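Local coordinates for protein phenylacetate-coenzyme A ligase (Bacteroides vulgatus, PDB 3LAX) that is a ligase of the AMP-binding enzyme superfamily, seen here as its small C-terminal domain of mixed alpha/beta structure, at residues K85-K89 and G90-K94; V12-P16 and I17-T21; Q64-T67 and R68-R72; F56-D59 and Y60-Q64. All coordinates share one frame; numbering follows the deposited sequence.

All four contacts are local, each within one continuous piece of chain. Contacts 1 and 4 lie at the surface: contact 1 is a beta turn leaving strand 83-87, contact 4 the capped start of helix 60-78. Contacts 2 and 3 are partly buried, and each turns apolar side chains inward, contact 2 at the start of helix 16-24 and contact 3 along the middle of helix 60-78. Contacts 3 and 4 share Gln64 and the same helix, and both touch Leu86 of contact 1. Contact 2 stands apart, about 26 Å from contact 4 between centres. Contact 3 has a salt bridge, contact 4 a carboxylate cap, contact 1 a turn bond near Glu51, contact 2 first-turn backbone bonds.

Contact 1 of 4, residues K85-K89 and G90-K94; sequences KLVPK and GALPK
Val87 holds CG1 anti to its own carbonyl carbon (chi1 -58°), which leaves CG2 between the backbone N and the carbonyl and directs it at Ala91 and Leu92. Leu92 has CG anti to its carbonyl carbon (chi1 -62°), and its side chain meets that of Val87 at about a right angle. Val87 CG2 lies 4.0 Å from Ala91 CB, and Leu92 CG is 4.0 Å from Val87 CG2. Pro88 adds its ring, with CD 4.0 Å from Ala91 CB. Pro88 and Ala91 are the first and last residues of a type II beta turn, with Val87 and Leu92 just outside it, that follows the edge strand 83-87 of the four-stranded mixed sheet. The turn is closed by Ala91 N donating to Pro88 O at 3.0 Å, with an N-H...O angle of 152°. Gly90 takes the third position of the turn with positive phi, where a CB would press on Lys89 O. From neighbouring strand 43-52, Glu51 OE1 takes Gly90 N inside the turn and OE2 takes Leu92 N just beyond it. In the conformer given, Lys94 NZ donates to Leu92 O at 2.8 Å, in the carbonyl plane, and forms a salt bridge with Glu51.

Contact 2 of 4, residues V12-P16 and I17-T21; sequences VNIFP and IQIET
The passage from strand 12-14 into the first turn of helix 16-24 is where Phe15 and Pro16 meet Gln18, Ile19 and Glu20. Two carbonyls start the helical bonding. Phe15 O accepts from Gln18 N at 2.9 Å, the donor standing above the carbonyl plane and the bond bent to 143°. Pro16 O takes the straighter bond, from Glu20 N at 3.1 Å with an N-H...O angle of 169°; Ile19 N reaches the same oxygen only weakly. Gln18 has CG anti to its carbonyl carbon (chi1 -65°), which, in the conformer given, folds the side chain back across Phe15 and brings CG to 3.1 Å from Phe15 O. From CG the modelled chain runs on extended. On the outer side Phe15 CB comes within 4.3 Å of Ile17 CG2. On the inner side Ile14 CG2 lies 4.4 Å from Ile19 CD1 in the conformer given for Ile14. Both isoleucines also touch Ile78 of helix 60-78, while Pro16 and Ile19 rest on Ile35 of strand 32-40. Glu20 has its polar end engaged by the hydroxyl of Tyr33. Proline in the opening turn, where no N-H is needed for helical pairing, and carbonyls accepting from three and four residues ahead are typical of the N-terminal turn of an alpha helix, here entered from a strand.

Contact 3 of 4, residues Q64-T67 and R68-R72; sequences QALT and REITR
Leu66 and Ile70, one turn apart on helix 60-78, make the densely packed face of this contact. Leu66 CD1 lies 3.7 Å from Ile70 CD1, and the side chains slant across each other. Ile70 CG1 also sits 3.3 Å from Leu66 O, the oxygen that accepts Ile70's own backbone N-H at 3.0 Å and a nearly straight 168°. Leu86 of strand 83-87 packs against Leu66, Val84 of that strand against Ile70, and Phe26 touches both helix residues. At the flank of this face Thr67 O is gripped twice by Thr71, through N at 3.0 Å and through OG1 at 2.8 Å, from opposite faces of the carbonyl plane. The hydroxyl can do so because OG1 is anti to the carbonyl carbon of Thr71 (chi1 -57°), which folds it back over the preceding turn. Thr67 OG1 is itself bonded to Leu63 O.

The solvent side is looser and is held by charge and water. Glu69, its chain bent at chi2, offers OE1 to Arg72 in a salt bridge, with NH2 at 2.8 Å, while its OE2 accepts from Gln73. A water donates to Ala65 O at 2.7 Å and accepts weakly from Arg72 NH2, lying at the guanidinium edge. The Arg72 bonds, to Glu69 and water alike, are weak in angle, and a second conformer of that residue leaves them doubtful. An apolar face against the sheet and a charged, hydrated one outward characterise the amphipathic helix of a beta-alpha-beta unit, here strand 43-52, helix 60-78 and strand 83-87.

Contact 4 of 4, residues F56-D59 and Y60-Q64; sequences FTDD and YGRLQ
Hydrogen bonding at the start of helix 60-78 centres on Asp59, the N-cap residue, which meets both Arg62 and Leu63. Its CG sits between the backbone N and the carbonyl carbon (chi1 65°), and this rotamer swings the carboxylate over the first turn. Asp59 OD1 accepts from Arg62 N at 3.0 Å with an N-H...O angle of 155°, the donor approaching from above the carboxylate plane. Asp59 O receives Leu63 N, also at 3.0 Å and within the carbonyl plane, so one residue serves the first turn with both side chain and backbone.

Charges lie near one another without touching. Asp59 and Arg62 run side by side, pointing the same way, but Asp59 OD1 is 4.9 Å from Arg62 NE, too far for a salt bridge. The carboxylates of Asp58 and Asp59 near the helix N-terminus would probably be favoured by the helix dipole.

Apolar contact comes from Phe56, whose CE2 lies 3.4 Å from Leu63 CD1. The backbone of Arg62 borders the edge of this ring. Asp58 CB lies 3.9 Å from Arg62 CB. Phe56 CE1 also comes within 4.2 Å of Leu66 CD2 on the next turn. In the same conformer of Leu63, the one given, CD1 reaches Leu86 CD1 of strand 83-87 at 3.9 Å, setting the helix start beside that edge strand, just after the loop that leaves strand 43-52.

Contact 1 of 4, residues K85-K89 and G90-K94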
loop_
_atom_site.group_PDB
_atom_site.type_symbol
_atom_site.label_atom_id
_atom_site.label_comp_id
_atom_site.label_asym_id
_atom_site.label_seq_id
_atom_site.Cartn_x
_atom_site.Cartn_y
_atom_site.Cartn_z
ATOM N N LYS A 85 3.715 -5.033 0.717
ATOM C CA LYS A 85 4.971 -5.501 0.141
ATOM C C LYS A 85 5.974 -4.358 0.105
ATOM O O LYS A 85 5.744 -3.345 -0.560
ATOM C CB LYS A 85 4.748 -6.036 -1.274
ATOM C CG LYS A 85 3.827 -7.242 -1.352
ATOM C CD LYS A 85 3.722 -7.759 -2.777
ATOM C CE LYS A 85 2.835 -8.985 -2.850
ATOM N NZ LYS A 85 2.703 -9.470 -4.250
ATOM N N LEU A 86 7.092 -4.529 0.806
ATOM C CA LEU A 86 8.141 -3.529 0.785
ATOM C C LEU A 86 9.048 -3.861 -0.393
ATOM O O LEU A 86 9.453 -5.015 -0.567
ATOM C CB LEU A 86 8.916 -3.524 2.104
ATOM C CG LEU A 86 7.981 -3.318 3.303
ATOM C CD1 LEU A 86 8.763 -3.184 4.615
ATOM C CD2 LEU A 86 7.055 -2.128 3.099
ATOM N N VAL A 87 9.339 -2.853 -1.204
ATOM C CA VAL A 87 10.100 -3.042 -2.429
ATOM C C VAL A 87 11.309 -2.121 -2.406
ATOM O O VAL A 87 11.325 -1.122 -1.680
ATOM C CB VAL A 87 9.229 -2.793 -3.691
ATOM C CG1 VAL A 87 8.019 -3.733 -3.693
ATOM C CG2 VAL A 87 8.778 -1.335 -3.782
ATOM N N PRO A 88 12.339 -2.454 -3.186
ATOM C CA PRO A 88 13.562 -1.650 -3.157
ATOM C C PRO A 88 13.337 -0.215 -3.611
ATOM O O PRO A 88 12.429 0.066 -4.400
ATOM C CB PRO A 88 14.472 -2.363 -4.161
ATOM C CG PRO A 88 13.941 -3.754 -4.241
ATOM C CD PRO A 88 12.465 -3.634 -4.059
ATOM N N LYS A 89 14.166 0.692 -3.115
ATOM C CA LYS A 89 14.116 2.065 -3.574
ATOM C C LYS A 89 14.201 2.108 -5.097
ATOM O O LYS A 89 15.059 1.452 -5.704
ATOM C CB LYS A 89 15.255 2.868 -2.951
ATOM C CG LYS A 89 15.321 4.304 -3.429
ATOM C CD LYS A 89 16.389 5.059 -2.687
ATOM C CE LYS A 89 16.893 6.254 -3.477
ATOM N NZ LYS A 89 18.136 5.920 -4.242
ATOM N N GLY A 90 13.295 2.861 -5.715
ATOM C CA GLY A 90 13.288 3.017 -7.161
ATOM C C GLY A 90 12.437 2.008 -7.917
ATOM O O GLY A 90 12.246 2.141 -9.124
ATOM N N ALA A 91 11.906 1.010 -7.215
ATOM C CA ALA A 91 11.200 -0.083 -7.877
ATOM C C ALA A 91 9.797 0.266 -8.389
ATOM O O ALA A 91 9.226 -0.494 -9.160
ATOM C CB ALA A 91 11.152 -1.311 -6.981
ATOM N N LEU A 92 9.238 1.400 -7.970
ATOM C CA LEU A 92 7.886 1.770 -8.415
ATOM C C LEU A 92 7.948 2.850 -9.491
ATOM O O LEU A 92 8.830 3.698 -9.462
ATOM C CB LEU A 92 7.023 2.225 -7.232
ATOM C CG LEU A 92 6.784 1.179 -6.139
ATOM C CD1 LEU A 92 5.985 1.783 -4.985
ATOM C CD2 LEU A 92 6.083 -0.072 -6.671
ATOM N N PRO A 93 7.019 2.814 -10.460
ATOM C CA PRO A 93 7.087 3.814 -11.533
ATOM C C PRO A 93 6.942 5.239 -10.993
ATOM O O PRO A 93 5.936 5.501 -10.340
ATOM C CB PRO A 93 5.882 3.465 -12.414
ATOM C CG PRO A 93 5.604 2.038 -12.143
ATOM C CD PRO A 93 6.011 1.773 -10.720
ATOM N N LYS A 94 7.925 6.114 -11.229
ATOM C CA LYS A 94 7.834 7.512 -10.792
ATOM C C LYS A 94 7.114 8.348 -11.838
ATOM O O LYS A 94 6.759 9.506 -11.589
ATOM C CB LYS A 94 9.217 8.127 -10.542
ATOM C CG LYS A 94 10.076 7.407 -9.526
ATOM C CD LYS A 94 9.447 7.403 -8.146
ATOM C CE LYS A 94 10.255 6.502 -7.229
ATOM N NZ LYS A 94 10.660 5.257 -7.948
#

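Contact 2 of 4, residues V12-P16 and I17-T21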
loop_
_atom_site.group_PDB
_atom_site.type_symbol
_atom_site.label_atom_id
_atom_site.label_comp_id
_atom_site.label_asym_id
_atom_site.label_seq_id
_atom_site.Cartn_x
_atom_site.Cartn_y
_atom_site.Cartn_z
ATOM N N VAL A 12 -16.426 -1.800 1.254
ATOM C CA VAL A 12 -15.841 -0.825 2.169
ATOM C C VAL A 12 -15.251 0.367 1.418
ATOM O O VAL A 12 -14.365 0.205 0.572
ATOM C CB VAL A 12 -14.735 -1.469 3.052
ATOM C CG1 VAL A 12 -14.137 -0.441 4.007
ATOM C CG2 VAL A 12 -15.284 -2.679 3.815
ATOM N N ASN A 13 -15.742 1.565 1.721
ATOM C CA ASN A 13 -15.203 2.774 1.117
ATOM C C ASN A 13 -13.882 3.120 1.777
ATOM O O ASN A 13 -13.791 3.181 3.002
ATOM C CB ASN A 13 -16.168 3.955 1.277
ATOM C CG ASN A 13 -17.410 3.812 0.437
ATOM O OD1 ASN A 13 -17.899 4.787 -0.133
ATOM N ND2 ASN A 13 -17.930 2.597 0.350
ATOM N N ILE A 14 -12.866 3.363 0.961
ATOM C CA ILE A 14 -11.526 3.664 1.449
ATOM C C ILE A 14 -10.947 4.870 0.725
ATOM O O ILE A 14 -11.009 4.943 -0.501
ATOM C CB ILE A 14 -10.592 2.460 1.217
ATOM C CG1 ILE A 14 -11.064 1.257 2.034
ATOM C CG2 ILE A 14 -9.145 2.806 1.563
ATOM C CD1 ILE A 14 -10.362 -0.024 1.666
ATOM N N PHE A 15 -10.381 5.806 1.476
ATOM C CA PHE A 15 -9.702 6.943 0.884
ATOM C C PHE A 15 -8.209 6.668 0.880
ATOM O O PHE A 15 -7.595 6.576 1.935
ATOM C CB PHE A 15 -10.011 8.223 1.659
ATOM C CG PHE A 15 -11.424 8.665 1.531
ATOM C CD1 PHE A 15 -11.808 9.495 0.489
ATOM C CD2 PHE A 15 -12.377 8.236 2.435
ATOM C CE1 PHE A 15 -13.120 9.906 0.361
ATOM C CE2 PHE A 15 -13.693 8.638 2.315
ATOM C CZ PHE A 15 -14.064 9.473 1.273
ATOM N N PRO A 16 -7.626 6.525 -0.313
ATOM C CA PRO A 16 -6.201 6.198 -0.409
ATOM C C PRO A 16 -5.304 7.198 0.317
ATOM O O PRO A 16 -4.208 6.821 0.742
ATOM C CB PRO A 16 -5.933 6.210 -1.918
ATOM C CG PRO A 16 -7.273 5.914 -2.542
ATOM C CD PRO A 16 -8.279 6.578 -1.636
ATOM N N ILE A 17 -5.745 8.439 0.493
ATOM C CA ILE A 17 -4.910 9.385 1.217
ATOM C C ILE A 17 -4.633 8.898 2.658
ATOM O O ILE A 17 -3.585 9.209 3.229
ATOM C CB ILE A 17 -5.502 10.826 1.195
ATOM C CG1 ILE A 17 -4.420 11.858 1.496
ATOM C CG2 ILE A 17 -6.695 10.959 2.143
ATOM C CD1 ILE A 17 -4.049 11.960 2.947
ATOM N N GLN A 18 -5.569 8.150 3.244
ATOM C CA GLN A 18 -5.441 7.517 4.567
ATOM C C GLN A 18 -4.198 6.642 4.632
ATOM O O GLN A 18 -3.488 6.564 5.632
ATOM C CB GLN A 18 -6.642 6.580 4.823
ATOM C CG GLN A 18 -8.039 7.216 4.930
ATOM C CD GLN A 18 -9.149 6.174 5.154
ATOM O OE1 GLN A 18 -9.427 5.766 6.286
ATOM N NE2 GLN A 18 -9.792 5.754 4.073
ATOM N N ILE A 19 -4.007 5.892 3.557
ATOM C CA ILE A 19 -2.896 4.956 3.465
ATOM C C ILE A 19 -1.591 5.741 3.345
ATOM O O ILE A 19 -0.614 5.465 4.047
ATOM C CB ILE A 19 -3.100 4.035 2.249
ATOM C CG1 ILE A 19 -4.290 3.093 2.506
ATOM C CG2 ILE A 19 -1.827 3.249 1.940
ATOM C CD1 ILE A 19 -4.818 2.376 1.281
ATOM N N GLU A 20 -1.584 6.723 2.451
ATOM C CA GLU A 20 -0.424 7.582 2.253
ATOM C C GLU A 20 0.040 8.205 3.563
ATOM O O GLU A 20 1.222 8.198 3.887
ATOM C CB GLU A 20 -0.776 8.683 1.250
ATOM C CG GLU A 20 0.346 9.631 0.923
ATOM C CD GLU A 20 -0.093 10.669 -0.093
ATOM O OE1 GLU A 20 -0.447 10.289 -1.234
ATOM O OE2 GLU A 20 -0.108 11.860 0.257
ATOM N N THR A 21 -0.900 8.768 4.318
ATOM C CA THR A 21 -0.560 9.450 5.564
ATOM C C THR A 21 0.148 8.525 6.551
ATOM O O THR A 21 1.140 8.908 7.194
ATOM C CB THR A 21 -1.824 10.027 6.201
ATOM O OG1 THR A 21 -2.370 11.002 5.310
ATOM C CG2 THR A 21 -1.503 10.685 7.535
#

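Contact 3 of 4, residues Q64-T67 and R68-R72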
loop_
_atom_site.group_PDB
_atom_site.type_symbol
_atom_site.label_atom_id
_atom_site.label_comp_id
_atom_site.label_asym_id
_atom_site.label_seq_id
_atom_site.Cartn_x
_atom_site.Cartn_y
_atom_site.Cartn_z
ATOM N N GLN A 64 10.522 -7.843 8.225
ATOM C CA GLN A 64 9.266 -8.509 8.566
ATOM C C GLN A 64 8.494 -7.735 9.623
ATOM O O GLN A 64 7.282 -7.572 9.512
ATOM C CB GLN A 64 9.517 -9.915 9.112
ATOM C CG GLN A 64 9.833 -10.982 8.095
ATOM C CD GLN A 64 10.031 -12.334 8.759
ATOM O OE1 GLN A 64 9.634 -13.366 8.225
ATOM N NE2 GLN A 64 10.626 -12.327 9.944
ATOM N N ALA A 65 9.185 -7.277 10.664
ATOM C CA ALA A 65 8.528 -6.522 11.738
ATOM C C ALA A 65 7.924 -5.237 11.190
ATOM O O ALA A 65 6.801 -4.858 11.547
ATOM C CB ALA A 65 9.521 -6.206 12.846
ATOM N N LEU A 66 8.668 -4.569 10.319
ATOM C CA LEU A 66 8.204 -3.346 9.674
ATOM C C LEU A 66 6.949 -3.632 8.852
ATOM O O LEU A 66 5.963 -2.895 8.934
ATOM C CB LEU A 66 9.319 -2.773 8.787
ATOM C CG LEU A 66 8.999 -1.568 7.906
ATOM C CD1 LEU A 66 8.496 -0.377 8.734
ATOM C CD2 LEU A 66 10.215 -1.190 7.061
ATOM N N THR A 67 6.978 -4.705 8.071
ATOM C CA THR A 67 5.839 -5.078 7.237
ATOM C C THR A 67 4.611 -5.320 8.117
ATOM O O THR A 67 3.507 -4.858 7.807
ATOM C CB THR A 67 6.160 -6.337 6.403
ATOM O OG1 THR A 67 7.259 -6.059 5.527
ATOM C CG2 THR A 67 4.954 -6.737 5.550
ATOM N N ARG A 68 4.805 -6.027 9.228
ATOM C CA ARG A 68 3.730 -6.331 10.177
ATOM C C ARG A 68 3.141 -5.053 10.767
ATOM O O ARG A 68 1.914 -4.896 10.839
ATOM C CB ARG A 68 4.284 -7.224 11.289
ATOM C CG ARG A 68 3.363 -7.501 12.474
ATOM C CD ARG A 68 4.230 -8.023 13.649
ATOM N NE ARG A 68 3.456 -8.625 14.734
ATOM C CZ ARG A 68 3.963 -9.000 15.907
ATOM N NH1 ARG A 68 5.251 -8.824 16.174
ATOM N NH2 ARG A 68 3.175 -9.549 16.822
ATOM N N GLU A 69 3.995 -4.130 11.183
ATOM C CA GLU A 69 3.515 -2.895 11.800
ATOM C C GLU A 69 2.737 -2.034 10.807
ATOM O O GLU A 69 1.694 -1.463 11.148
ATOM C CB GLU A 69 4.683 -2.107 12.401
ATOM C CG GLU A 69 4.276 -0.759 12.994
ATOM C CD GLU A 69 3.301 -0.860 14.170
ATOM O OE1 GLU A 69 3.049 -1.966 14.703
ATOM O OE2 GLU A 69 2.793 0.198 14.574
ATOM N N ILE A 70 3.216 -1.943 9.575
ATOM C CA ILE A 70 2.494 -1.194 8.542
ATOM C C ILE A 70 1.123 -1.826 8.299
ATOM O O ILE A 70 0.098 -1.129 8.210
ATOM C CB ILE A 70 3.296 -1.136 7.214
ATOM C CG1 ILE A 70 4.595 -0.341 7.411
ATOM C CG2 ILE A 70 2.447 -0.518 6.098
ATOM C CD1 ILE A 70 5.686 -0.632 6.372
ATOM N N THR A 71 1.096 -3.151 8.190
ATOM C CA THR A 71 -0.154 -3.869 7.945
ATOM C C THR A 71 -1.171 -3.590 9.058
ATOM O O THR A 71 -2.345 -3.304 8.794
ATOM C CB THR A 71 0.089 -5.381 7.812
ATOM O OG1 THR A 71 1.039 -5.608 6.763
ATOM C CG2 THR A 71 -1.202 -6.119 7.465
ATOM N N ARG A 72 -0.708 -3.661 10.298
ATOM C CA ARG A 72 -1.536 -3.413 11.474
ATOM C C ARG A 72 -2.125 -2.003 11.439
ATOM O O ARG A 72 -3.328 -1.804 11.612
ATOM C CB ARG A 72 -0.650 -3.578 12.713
ATOM C CG ARG A 72 -1.355 -3.752 14.041
ATOM C CD ARG A 72 -0.411 -4.453 15.030
ATOM N NE ARG A 72 0.999 -4.231 14.706
ATOM C CZ ARG A 72 1.983 -5.070 15.020
ATOM N NH1 ARG A 72 1.707 -6.194 15.664
ATOM N NH2 ARG A 72 3.247 -4.790 14.689
HETATM O O HOH W 1 6.063 -5.365 14.134
#

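Contact 4 of 4, residues F56-D59 and Y60-Q64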
loop_
_atom_site.group_PDB
_atom_site.type_symbol
_atom_site.label_atom_id
_atom_site.label_comp_id
_atom_site.label_asym_id
_atom_site.label_seq_id
_atom_site.Cartn_x
_atom_site.Cartn_y
_atom_site.Cartn_z
ATOM N N PHE A 56 17.369 2.288 4.595
ATOM C CA PHE A 56 17.011 1.018 5.224
ATOM C C PHE A 56 17.835 -0.128 4.647
ATOM O O PHE A 56 17.659 -0.504 3.489
ATOM C CB PHE A 56 15.520 0.684 5.068
ATOM C CG PHE A 56 15.114 -0.554 5.830
ATOM C CD1 PHE A 56 14.642 -0.461 7.131
ATOM C CD2 PHE A 56 15.268 -1.817 5.265
ATOM C CE1 PHE A 56 14.293 -1.603 7.848
ATOM C CE2 PHE A 56 14.926 -2.968 5.973
ATOM C CZ PHE A 56 14.433 -2.860 7.269
ATOM N N THR A 57 18.737 -0.686 5.450
ATOM C CA THR A 57 19.508 -1.850 5.031
ATOM C C THR A 57 19.545 -2.909 6.131
ATOM O O THR A 57 20.494 -3.701 6.220
ATOM C CB THR A 57 20.947 -1.456 4.649
ATOM O OG1 THR A 57 21.584 -0.831 5.772
ATOM C CG2 THR A 57 20.944 -0.487 3.466
ATOM N N ASP A 58 18.514 -2.934 6.967
ATOM C CA ASP A 58 18.479 -3.864 8.094
ATOM C C ASP A 58 18.061 -5.277 7.691
ATOM O O ASP A 58 17.597 -5.512 6.571
ATOM C CB ASP A 58 17.576 -3.332 9.214
ATOM C CG ASP A 58 18.206 -2.178 9.975
ATOM O OD1 ASP A 58 19.417 -1.908 9.783
ATOM O OD2 ASP A 58 17.489 -1.547 10.778
ATOM N N ASP A 59 18.232 -6.217 8.617
ATOM C CA ASP A 59 18.006 -7.622 8.318
ATOM C C ASP A 59 16.541 -7.975 8.083
ATOM O O ASP A 59 15.634 -7.171 8.352
ATOM C CB ASP A 59 18.617 -8.511 9.411
ATOM C CG ASP A 59 17.946 -8.341 10.769
ATOM O OD1 ASP A 59 16.740 -8.651 10.883
ATOM O OD2 ASP A 59 18.626 -7.907 11.727
ATOM N N TYR A 60 16.313 -9.183 7.573
ATOM C CA TYR A 60 14.968 -9.614 7.205
ATOM C C TYR A 60 14.034 -9.687 8.409
ATOM O O TYR A 60 12.824 -9.483 8.272
ATOM C CB TYR A 60 15.023 -10.957 6.478
ATOM C CG TYR A 60 13.707 -11.387 5.883
ATOM C CD1 TYR A 60 13.029 -10.574 4.977
ATOM C CD2 TYR A 60 13.147 -12.613 6.211
ATOM C CE1 TYR A 60 11.820 -10.976 4.417
ATOM C CE2 TYR A 60 11.934 -13.021 5.664
ATOM C CZ TYR A 60 11.278 -12.200 4.765
ATOM O OH TYR A 60 10.077 -12.607 4.220
ATOM N N GLY A 61 14.571 -9.944 9.597
ATOM C CA GLY A 61 13.748 -9.921 10.795
ATOM C C GLY A 61 13.121 -8.550 10.988
ATOM O O GLY A 61 11.923 -8.418 11.276
ATOM N N ARG A 62 13.933 -7.516 10.827
ATOM C CA ARG A 62 13.457 -6.144 10.917
ATOM C C ARG A 62 12.501 -5.807 9.768
ATOM O O ARG A 62 11.484 -5.130 9.972
ATOM C CB ARG A 62 14.644 -5.181 10.926
ATOM C CG ARG A 62 15.518 -5.323 12.159
ATOM C CD ARG A 62 14.748 -4.965 13.426
ATOM N NE ARG A 62 15.023 -5.887 14.525
ATOM C CZ ARG A 62 14.163 -6.798 14.973
ATOM N NH1 ARG A 62 12.962 -6.910 14.422
ATOM N NH2 ARG A 62 14.499 -7.596 15.980
ATOM N N LEU A 63 12.797 -6.279 8.563
ATOM C CA LEU A 63 11.920 -6.017 7.424
ATOM C C LEU A 63 10.544 -6.625 7.690
ATOM O O LEU A 63 9.497 -5.983 7.431
ATOM C CB LEU A 63 12.519 -6.595 6.139
ATOM C CG LEU A 63 11.884 -6.111 4.836
ATOM C CD1 LEU A 63 12.326 -4.691 4.574
ATOM C CD2 LEU A 63 12.303 -7.008 3.681
ATOM N N GLN A 64 10.522 -7.843 8.225
ATOM C CA GLN A 64 9.266 -8.509 8.566
ATOM C C GLN A 64 8.494 -7.735 9.623
ATOM O O GLN A 64 7.282 -7.572 9.512
ATOM C CB GLN A 64 9.517 -9.915 9.112
ATOM C CG GLN A 64 9.833 -10.982 8.095
ATOM C CD GLN A 64 10.031 -12.334 8.759
ATOM O OE1 GLN A 64 9.634 -13.366 8.225
ATOM N NE2 GLN A 64 10.626 -12.327 9.944
#